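Local coordinates for packaging protein UL32 (Human herpesvirus 8 type M, PDB 6XF9) that forms a zinc-containing pentameric ring required for herpesviral genome packaging, and probably helps bring new capsids to nuclear replication compartments, at residues M39-P48 / F153-T164; R14-L25 / P263-A271. All coordinates share one frame; numbering follows the deposited sequence.

Contact 1: M39-P48 / F153-T164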
loop_
_atom_site.group_PDB
_atom_site.type_symbol
_atom_site.label_atom_id
_atom_site.label_comp_id
_atom_site.label_asym_id
_atom_site.label_seq_id
_atom_site.Cartn_x
_atom_site.Cartn_y
_atom_site.Cartn_z
ATOM N N MET D 39 -10.313 36.486 19.866
ATOM C CA MET D 39 -10.025 35.230 19.183
ATOM C C MET D 39 -10.488 35.248 17.728
ATOM O O MET D 39 -9.855 34.621 16.867
ATOM C CB MET D 39 -10.682 34.070 19.923
ATOM C CG MET D 39 -10.249 33.942 21.370
ATOM S SD MET D 39 -8.486 33.597 21.505
ATOM C CE MET D 39 -8.468 31.895 20.921
ATOM N N THR D 40 -11.587 35.951 17.430
ATOM C CA THR D 40 -12.087 35.976 16.058
ATOM C C THR D 40 -11.123 36.716 15.143
ATOM O O THR D 40 -10.963 36.359 13.969
ATOM C CB THR D 40 -13.474 36.621 16.000
ATOM O OG1 THR D 40 -14.371 35.961 16.909
ATOM C CG2 THR D 40 -14.039 36.485 14.593
ATOM N N GLN D 41 -10.496 37.774 15.663
ATOM C CA GLN D 41 -9.562 38.562 14.863
ATOM C C GLN D 41 -8.236 37.840 14.671
ATOM O O GLN D 41 -7.690 37.829 13.562
ATOM C CB GLN D 41 -9.331 39.929 15.516
ATOM C CG GLN D 41 -8.724 40.957 14.587
ATOM C CD GLN D 41 -8.225 42.199 15.317
ATOM O OE1 GLN D 41 -8.997 42.886 15.991
ATOM N NE2 GLN D 41 -6.930 42.492 15.188
ATOM N N ILE D 42 -7.689 37.244 15.736
ATOM C CA ILE D 42 -6.453 36.482 15.590
ATOM C C ILE D 42 -6.661 35.358 14.585
ATOM O O ILE D 42 -5.834 35.125 13.700
ATOM C CB ILE D 42 -5.990 35.945 16.954
ATOM C CG1 ILE D 42 -5.565 37.093 17.861
ATOM C CG2 ILE D 42 -4.841 34.962 16.779
ATOM C CD1 ILE D 42 -5.201 36.648 19.252
ATOM N N HIS D 43 -7.776 34.640 14.713
ATOM C CA HIS D 43 -8.076 33.582 13.757
ATOM C C HIS D 43 -8.198 34.146 12.344
ATOM O O HIS D 43 -7.883 33.459 11.361
ATOM C CB HIS D 43 -9.359 32.855 14.164
ATOM C CG HIS D 43 -9.666 31.668 13.312
ATOM N ND1 HIS D 43 -9.462 30.375 13.751
ATOM C CD2 HIS D 43 -10.131 31.569 12.042
ATOM C CE1 HIS D 43 -9.790 29.529 12.789
ATOM N NE2 HIS D 43 -10.196 30.228 11.740
ATOM N N GLN D 44 -8.668 35.392 12.228
ATOM C CA GLN D 44 -8.745 36.055 10.931
ATOM C C GLN D 44 -7.372 36.429 10.398
ATOM O O GLN D 44 -7.151 36.403 9.183
ATOM C CB GLN D 44 -9.632 37.289 11.021
ATOM C CG GLN D 44 -9.965 37.879 9.666
ATOM C CD GLN D 44 -10.808 39.131 9.783
ATOM O OE1 GLN D 44 -10.643 39.940 10.716
ATOM N NE2 GLN D 44 -11.727 39.307 8.824
ATOM N N SER D 45 -6.446 36.804 11.278
ATOM C CA SER D 45 -5.103 37.132 10.815
ATOM C C SER D 45 -4.384 35.916 10.251
ATOM O O SER D 45 -3.511 36.070 9.387
ATOM C CB SER D 45 -4.281 37.736 11.949
ATOM O OG SER D 45 -4.860 38.951 12.412
ATOM N N LEU D 46 -4.746 34.707 10.700
ATOM C CA LEU D 46 -4.110 33.465 10.268
ATOM C C LEU D 46 -4.816 32.832 9.080
ATOM O O LEU D 46 -4.648 31.633 8.829
ATOM C CB LEU D 46 -4.029 32.488 11.440
ATOM C CG LEU D 46 -3.067 33.052 12.490
ATOM C CD1 LEU D 46 -3.317 32.474 13.862
ATOM C CD2 LEU D 46 -1.641 32.770 12.072
ATOM N N GLN D 47 -5.598 33.606 8.344
ATOM C CA GLN D 47 -6.017 32.913 7.135
ATOM C C GLN D 47 -5.176 33.346 5.935
ATOM O O GLN D 47 -4.767 34.514 5.842
ATOM C CB GLN D 47 -7.501 33.144 6.867
ATOM C CG GLN D 47 -8.353 32.325 7.838
ATOM C CD GLN D 47 -9.783 32.802 7.971
ATOM O OE1 GLN D 47 -10.156 33.879 7.476
ATOM N NE2 GLN D 47 -10.610 31.977 8.623
ATOM N N PRO D 48 -4.831 32.391 5.068
ATOM C CA PRO D 48 -3.763 32.630 4.080
ATOM C C PRO D 48 -4.020 33.782 3.106
ATOM O O PRO D 48 -3.059 34.294 2.505
ATOM C CB PRO D 48 -3.664 31.282 3.357
ATOM C CG PRO D 48 -4.051 30.295 4.419
ATOM C CD PRO D 48 -5.138 30.962 5.212
ATOM N N PHE D 153 1.523 29.586 3.351
ATOM C CA PHE D 153 0.258 28.878 3.499
ATOM C C PHE D 153 0.355 27.811 4.591
ATOM O O PHE D 153 -0.416 27.813 5.557
ATOM C CB PHE D 153 -0.123 28.260 2.151
ATOM C CG PHE D 153 -1.423 27.507 2.166
ATOM C CD1 PHE D 153 -2.636 28.190 2.093
ATOM C CD2 PHE D 153 -1.434 26.114 2.239
ATOM C CE1 PHE D 153 -3.835 27.507 2.109
ATOM C CE2 PHE D 153 -2.618 25.423 2.246
ATOM C CZ PHE D 153 -3.827 26.118 2.180
ATOM N N LEU D 154 1.324 26.894 4.449
ATOM C CA LEU D 154 1.525 25.833 5.436
ATOM C C LEU D 154 1.765 26.397 6.835
ATOM O O LEU D 154 1.255 25.865 7.830
ATOM C CB LEU D 154 2.701 24.955 5.012
ATOM C CG LEU D 154 2.472 24.110 3.761
ATOM C CD1 LEU D 154 3.689 23.334 3.402
ATOM C CD2 LEU D 154 1.361 23.146 4.058
ATOM N N LYS D 155 2.570 27.451 6.948
ATOM C CA LYS D 155 2.821 28.016 8.268
ATOM C C LYS D 155 1.536 28.526 8.883
ATOM O O LYS D 155 1.192 28.150 10.007
ATOM C CB LYS D 155 3.881 29.111 8.178
ATOM C CG LYS D 155 5.291 28.562 8.254
ATOM C CD LYS D 155 6.325 29.627 8.187
ATOM C CE LYS D 155 6.680 29.917 6.759
ATOM N NZ LYS D 155 7.677 31.025 6.686
ATOM N N SER D 156 0.782 29.345 8.144
ATOM C CA SER D 156 -0.476 29.882 8.664
ATOM C C SER D 156 -1.405 28.770 9.141
ATOM O O SER D 156 -1.977 28.845 10.237
ATOM C CB SER D 156 -1.186 30.694 7.573
ATOM O OG SER D 156 -0.434 31.811 7.150
ATOM N N GLU D 157 -1.565 27.718 8.326
ATOM C CA GLU D 157 -2.496 26.645 8.673
ATOM C C GLU D 157 -2.114 26.001 9.995
ATOM O O GLU D 157 -2.947 25.881 10.904
ATOM C CB GLU D 157 -2.548 25.597 7.562
ATOM C CG GLU D 157 -3.136 26.152 6.287
ATOM C CD GLU D 157 -4.606 26.529 6.458
ATOM O OE1 GLU D 157 -5.429 25.600 6.697
ATOM O OE2 GLU D 157 -4.927 27.747 6.370
ATOM N N PHE D 158 -0.847 25.600 10.139
ATOM C CA PHE D 158 -0.491 24.907 11.372
ATOM C C PHE D 158 -0.401 25.843 12.568
ATOM O O PHE D 158 -0.529 25.387 13.700
ATOM C CB PHE D 158 0.798 24.138 11.203
ATOM C CG PHE D 158 0.615 22.842 10.509
ATOM C CD1 PHE D 158 0.305 22.809 9.163
ATOM C CD2 PHE D 158 0.723 21.641 11.214
ATOM C CE1 PHE D 158 0.132 21.585 8.503
ATOM C CE2 PHE D 158 0.554 20.419 10.575
ATOM C CZ PHE D 158 0.258 20.391 9.213
ATOM N N ILE D 159 -0.107 27.125 12.379
ATOM C CA ILE D 159 -0.224 28.011 13.529
ATOM C C ILE D 159 -1.685 28.178 13.903
ATOM O O ILE D 159 -2.036 28.181 15.088
ATOM C CB ILE D 159 0.473 29.356 13.287
ATOM C CG1 ILE D 159 1.977 29.116 13.231
ATOM C CG2 ILE D 159 0.153 30.305 14.425
ATOM C CD1 ILE D 159 2.737 30.233 12.667
ATOM N N ARG D 160 -2.564 28.314 12.900
ATOM C CA ARG D 160 -3.996 28.406 13.175
ATOM C C ARG D 160 -4.504 27.151 13.891
ATOM O O ARG D 160 -5.408 27.237 14.730
ATOM C CB ARG D 160 -4.771 28.637 11.875
ATOM C CG ARG D 160 -6.116 29.288 12.125
ATOM C CD ARG D 160 -6.864 29.694 10.847
ATOM N NE ARG D 160 -7.315 28.532 10.092
ATOM C CZ ARG D 160 -6.831 28.166 8.912
ATOM N NH1 ARG D 160 -5.883 28.888 8.323
ATOM N NH2 ARG D 160 -7.306 27.075 8.315
ATOM N N GLY D 161 -3.950 25.979 13.566
ATOM C CA GLY D 161 -4.275 24.777 14.322
ATOM C C GLY D 161 -3.945 24.904 15.799
ATOM O O GLY D 161 -4.729 24.511 16.660
ATOM N N MET D 162 -2.766 25.441 16.117
ATOM C CA MET D 162 -2.396 25.628 17.521
ATOM C C MET D 162 -3.348 26.569 18.250
ATOM O O MET D 162 -3.516 26.460 19.472
ATOM C CB MET D 162 -0.972 26.157 17.614
ATOM C CG MET D 162 0.044 25.150 17.196
ATOM S SD MET D 162 1.696 25.739 17.576
ATOM C CE MET D 162 2.077 26.663 16.079
ATOM N N LEU D 163 -3.955 27.509 17.531
ATOM C CA LEU D 163 -4.918 28.410 18.155
ATOM C C LEU D 163 -6.240 27.696 18.440
ATOM O O LEU D 163 -6.773 27.774 19.553
ATOM C CB LEU D 163 -5.133 29.631 17.257
ATOM C CG LEU D 163 -6.133 30.622 17.827
ATOM C CD1 LEU D 163 -5.540 31.312 19.048
ATOM C CD2 LEU D 163 -6.574 31.635 16.778
ATOM N N THR D 164 -6.777 26.965 17.453
ATOM C CA THR D 164 -8.119 26.403 17.579
ATOM C C THR D 164 -8.118 25.007 18.188
ATOM O O THR D 164 -9.156 24.582 18.724
ATOM C CB THR D 164 -8.833 26.363 16.214
ATOM O OG1 THR D 164 -8.150 25.471 15.316
ATOM C CG2 THR D 164 -8.908 27.768 15.604
#
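Leu46 O takes the one hydrogen bond that passes between 39-48 and 153-164, from Arg160 NH1 at 3.1 Å. The N-H points at the oxygen with an angle of 155°, and the oxygen lies at the edge of the guanidinium, in its plane. Leu46 is where helix 37-45 gives out, so the arginine grips a carbonyl just past a helix end. Within its own helix Arg160 NH2 also bonds to Glu157 OE1 at 2.9 Å, on the syn side of a carboxylate that a bent chain carries back to the guanidinium; together the two partners fix how that group is turned.

The same arginine packs against a ring. Its CG is anti to the backbone N (chi1 -157°), which lays the aliphatic part of the chain across His43: CD sits over one face in a CH-pi contact, 3.7 Å from the ring centroid, while Thr164 CG2 meets the ring edge, 3.2 Å from His43 ND1.

Most of the remaining contact is apolar. Leu163 sends CD1 to Met39 CE (3.5 Å) and CD2 to Ile42 CG2 (3.8 Å); the side chains of Leu46 and Ile159 cross at about a right angle, CD2 meeting CG2. Pro48 CG reaches Phe153 CD1 at 3.4 Å and also lies against Glu157 OE2.

Stretches 39-45 and 153-164 run nearly antiparallel (160°), their axes 10.1 Å apart at the closest. Helix 124-133 packs on Ile42 and Leu46, helix 416-430 on Ile159 and Phe158; a second subunit bonds Lys328 to Pro48 O.

Contact 2: R14-L25 / P263-A271; sequences RDELQKLLAASL and PFFSPPLQA
Phe265 lies flat against the helix of 14-22, and the tight part of the contact is built round its ring. Leu21 CB stands over one face, 3.6 Å from the ring centroid, while Pro267 N, from the ring's own segment, lies over the opposite face. Leu25 CD1 comes in at the edge, 3.9 Å from Phe265 CZ. That methyl also touches Pro267 CB at 3.7 Å and the CB of Ala271, so a single branch of Leu25 gathers much of the far end. Leu21 is shared as well: its CD1 reaches Phe264 CE1 at 3.9 Å. Ile231 of helix 225-235 also packs on Leu21 and Phe264.

Toward the start of the helix the packing gives way to an exposed margin. Arg14 and Phe264 lie alongside each other, running opposite ways, with Arg14 CG over one face of the phenyl ring, 4.0 Å from its centroid. Farther out, the guanidinium lays a face over Phe264 O, but the angles are too poor for a hydrogen bond. That carbonyl is held instead by Gln18, whose chain runs extended beyond CG (chi2 172°) and delivers NE2 to Phe264 O at 3.1 Å, with an N-H...O angle of 162° and the oxygen near the amide plane. Arg14 NE lies 3.1 Å from Gln18 NE2, two donors with no bond between them.

A proline-rich, irregular segment thus lies along a short helix, its two adjacent phenylalanines fitted against one side. Where the helix ends, a type I beta turn from Ala22 to Leu25 leads into the small antiparallel pairing of strands 26-27 and 271-272.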
loop_
_atom_site.group_PDB
_atom_site.type_symbol
_atom_site.label_atom_id
_atom_site.label_comp_id
_atom_site.label_asym_id
_atom_site.label_seq_id
_atom_site.Cartn_x
_atom_site.Cartn_y
_atom_site.Cartn_z
ATOM N N ARG D 14 4.448 52.077 28.104
ATOM C CA ARG D 14 3.687 51.169 28.955
ATOM C C ARG D 14 2.201 51.300 28.698
ATOM O O ARG D 14 1.479 50.305 28.710
ATOM C CB ARG D 14 4.007 51.445 30.430
ATOM C CG ARG D 14 3.263 50.584 31.440
ATOM C CD ARG D 14 3.842 50.752 32.860
ATOM N NE ARG D 14 2.782 50.765 33.864
ATOM C CZ ARG D 14 2.916 50.491 35.162
ATOM N NH1 ARG D 14 4.088 50.151 35.697
ATOM N NH2 ARG D 14 1.841 50.546 35.932
ATOM N N ASP D 15 1.747 52.490 28.323
ATOM C CA ASP D 15 0.327 52.704 28.082
ATOM C C ASP D 15 -0.148 51.893 26.882
ATOM O O ASP D 15 -1.094 51.111 26.996
ATOM C CB ASP D 15 0.043 54.197 27.888
ATOM N N GLU D 16 0.472 52.080 25.712
ATOM C CA GLU D 16 0.041 51.287 24.561
ATOM C C GLU D 16 0.358 49.802 24.758
ATOM O O GLU D 16 -0.483 48.941 24.468
ATOM C CB GLU D 16 0.655 51.829 23.268
ATOM N N LEU D 17 1.534 49.481 25.311
ATOM C CA LEU D 17 1.923 48.079 25.473
ATOM C C LEU D 17 1.036 47.322 26.463
ATOM O O LEU D 17 0.818 46.114 26.286
ATOM C CB LEU D 17 3.379 47.989 25.896
ATOM C CG LEU D 17 4.353 48.462 24.821
ATOM C CD1 LEU D 17 5.754 48.197 25.331
ATOM C CD2 LEU D 17 4.085 47.747 23.518
ATOM N N GLN D 18 0.515 47.987 27.503
ATOM C CA GLN D 18 -0.458 47.315 28.362
ATOM C C GLN D 18 -1.685 46.913 27.570
ATOM O O GLN D 18 -2.280 45.858 27.815
ATOM C CB GLN D 18 -0.905 48.214 29.511
ATOM C CG GLN D 18 0.005 48.394 30.683
ATOM C CD GLN D 18 -0.522 49.463 31.605
ATOM O OE1 GLN D 18 -1.500 50.135 31.276
ATOM N NE2 GLN D 18 0.095 49.610 32.786
ATOM N N LYS D 19 -2.089 47.753 26.619
ATOM C CA LYS D 19 -3.271 47.436 25.829
ATOM C C LYS D 19 -3.012 46.228 24.937
ATOM O O LYS D 19 -3.940 45.475 24.635
ATOM C CB LYS D 19 -3.711 48.650 25.010
ATOM C CG LYS D 19 -4.016 49.905 25.880
ATOM C CD LYS D 19 -5.065 49.600 26.971
ATOM C CE LYS D 19 -6.517 49.510 26.492
ATOM N NZ LYS D 19 -7.487 49.408 27.648
ATOM N N LEU D 20 -1.758 46.047 24.494
ATOM C CA LEU D 20 -1.373 44.845 23.748
ATOM C C LEU D 20 -1.352 43.605 24.646
ATOM O O LEU D 20 -1.836 42.538 24.249
ATOM C CB LEU D 20 -0.003 45.033 23.086
ATOM C CG LEU D 20 0.581 43.829 22.355
ATOM C CD1 LEU D 20 -0.327 43.438 21.222
ATOM C CD2 LEU D 20 1.964 44.123 21.842
ATOM N N LEU D 21 -0.752 43.704 25.844
ATOM C CA LEU D 21 -0.725 42.548 26.739
ATOM C C LEU D 21 -2.132 42.113 27.144
ATOM O O LEU D 21 -2.427 40.914 27.196
ATOM C CB LEU D 21 0.102 42.852 27.985
ATOM C CG LEU D 21 1.614 42.987 27.894
ATOM C CD1 LEU D 21 2.173 43.482 29.228
ATOM C CD2 LEU D 21 2.219 41.653 27.537
ATOM N N ALA D 22 -3.021 43.068 27.431
ATOM C CA ALA D 22 -4.376 42.695 27.818
ATOM C C ALA D 22 -5.075 41.962 26.688
ATOM O O ALA D 22 -5.773 40.968 26.923
ATOM C CB ALA D 22 -5.168 43.928 28.236
ATOM N N ALA D 23 -4.919 42.444 25.452
ATOM C CA ALA D 23 -5.495 41.776 24.282
ATOM C C ALA D 23 -4.768 40.482 23.901
ATOM O O ALA D 23 -5.140 39.861 22.896
ATOM C CB ALA D 23 -5.497 42.736 23.089
ATOM N N SER D 24 -3.738 40.073 24.649
ATOM C CA SER D 24 -2.937 38.899 24.327
ATOM C C SER D 24 -3.097 37.765 25.339
ATOM O O SER D 24 -2.325 36.797 25.308
ATOM C CB SER D 24 -1.471 39.306 24.206
ATOM O OG SER D 24 -1.317 40.189 23.108
ATOM N N LEU D 25 -4.089 37.846 26.214
ATOM C CA LEU D 25 -4.428 36.758 27.110
ATOM C C LEU D 25 -5.581 35.976 26.493
ATOM O O LEU D 25 -6.343 36.497 25.675
ATOM C CB LEU D 25 -4.842 37.288 28.479
ATOM C CG LEU D 25 -3.811 38.067 29.291
ATOM C CD1 LEU D 25 -4.514 38.886 30.396
ATOM C CD2 LEU D 25 -2.739 37.197 29.866
ATOM N N PRO D 263 3.931 47.011 39.420
ATOM C CA PRO D 263 3.477 45.979 38.476
ATOM C C PRO D 263 3.229 46.532 37.075
ATOM O O PRO D 263 2.260 47.285 36.892
ATOM C CB PRO D 263 2.162 45.485 39.087
ATOM C CG PRO D 263 1.645 46.663 39.848
ATOM C CD PRO D 263 2.821 47.559 40.218
ATOM N N PHE D 264 4.092 46.169 36.113
ATOM C CA PHE D 264 4.001 46.724 34.763
ATOM C C PHE D 264 2.614 46.513 34.200
ATOM O O PHE D 264 2.068 47.389 33.519
ATOM C CB PHE D 264 5.041 46.066 33.844
ATOM C CG PHE D 264 5.068 46.602 32.425
ATOM C CD1 PHE D 264 4.144 46.180 31.479
ATOM C CD2 PHE D 264 6.049 47.483 32.019
ATOM C CE1 PHE D 264 4.174 46.673 30.165
ATOM C CE2 PHE D 264 6.086 47.971 30.705
ATOM C CZ PHE D 264 5.148 47.566 29.788
ATOM N N PHE D 265 2.022 45.358 34.488
ATOM C CA PHE D 265 0.804 44.954 33.814
ATOM C C PHE D 265 -0.187 44.336 34.784
ATOM O O PHE D 265 0.167 43.429 35.545
ATOM C CB PHE D 265 1.195 43.952 32.720
ATOM C CG PHE D 265 0.053 43.243 32.088
ATOM C CD1 PHE D 265 -0.935 43.952 31.428
ATOM C CD2 PHE D 265 0.000 41.859 32.100
ATOM C CE1 PHE D 265 -1.982 43.295 30.815
ATOM C CE2 PHE D 265 -1.039 41.191 31.487
ATOM C CZ PHE D 265 -2.037 41.910 30.839
ATOM N N SER D 266 -1.436 44.809 34.714
ATOM C CA SER D 266 -2.548 44.280 35.498
ATOM C C SER D 266 -3.560 43.651 34.544
ATOM O O SER D 266 -4.150 44.368 33.713
ATOM C CB SER D 266 -3.214 45.378 36.334
ATOM O OG SER D 266 -3.724 46.405 35.502
ATOM N N PRO D 267 -3.825 42.346 34.635
ATOM C CA PRO D 267 -4.726 41.695 33.665
ATOM C C PRO D 267 -6.184 41.943 34.003
ATOM O O PRO D 267 -6.571 41.980 35.184
ATOM C CB PRO D 267 -4.383 40.202 33.800
ATOM C CG PRO D 267 -3.839 40.063 35.179
ATOM C CD PRO D 267 -3.144 41.374 35.509
ATOM N N PRO D 268 -7.034 42.032 32.988
ATOM C CA PRO D 268 -8.475 42.148 33.233
ATOM C C PRO D 268 -9.062 40.877 33.836
ATOM O O PRO D 268 -8.484 39.788 33.791
ATOM C CB PRO D 268 -9.057 42.405 31.837
ATOM C CG PRO D 268 -8.013 41.904 30.874
ATOM C CD PRO D 268 -6.688 42.090 31.557
ATOM N N LEU D 269 -10.245 41.038 34.415
ATOM C CA LEU D 269 -11.033 39.874 34.770
ATOM C C LEU D 269 -11.712 39.344 33.510
ATOM O O LEU D 269 -11.792 40.030 32.482
ATOM C CB LEU D 269 -12.085 40.236 35.813
ATOM C CG LEU D 269 -11.724 41.247 36.899
ATOM C CD1 LEU D 269 -12.997 41.677 37.577
ATOM C CD2 LEU D 269 -10.736 40.661 37.906
ATOM N N GLN D 270 -12.238 38.123 33.608
ATOM C CA GLN D 270 -12.704 37.352 32.455
ATOM C C GLN D 270 -11.561 36.986 31.500
ATOM O O GLN D 270 -11.801 36.685 30.320
ATOM C CB GLN D 270 -13.817 38.096 31.697
ATOM N N ALA D 271 -10.313 36.991 31.984
ATOM C CA ALA D 271 -9.165 36.543 31.207
ATOM C C ALA D 271 -8.444 35.408 31.923
ATOM O O ALA D 271 -8.377 35.366 33.158
ATOM C CB ALA D 271 -8.176 37.689 30.947
#

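In the fold
Along the chain the order is 14-25, 39-48, 153-164, then 263-271, so contact 1 is nested inside the loop that contact 2 closes. Their centres lie 22 Å apart, and the nearest atoms, about 5 Å apart, do not touch. Both involve the N-terminal part of the protein: a short linker with strand 26-27 leads from helix 14-22 to helix 37-45. Leu279 links the two, backbone-bonded to Ser24 and packed on Ile42. Contact 1 joins two helices near the first zinc site, the side chain of Ser156 about 11 Å from the bound zinc ion, and meets a second subunit of the pentamer; contact 2 ties helix 14-22, near the N terminus, to a segment from much later in the sequence.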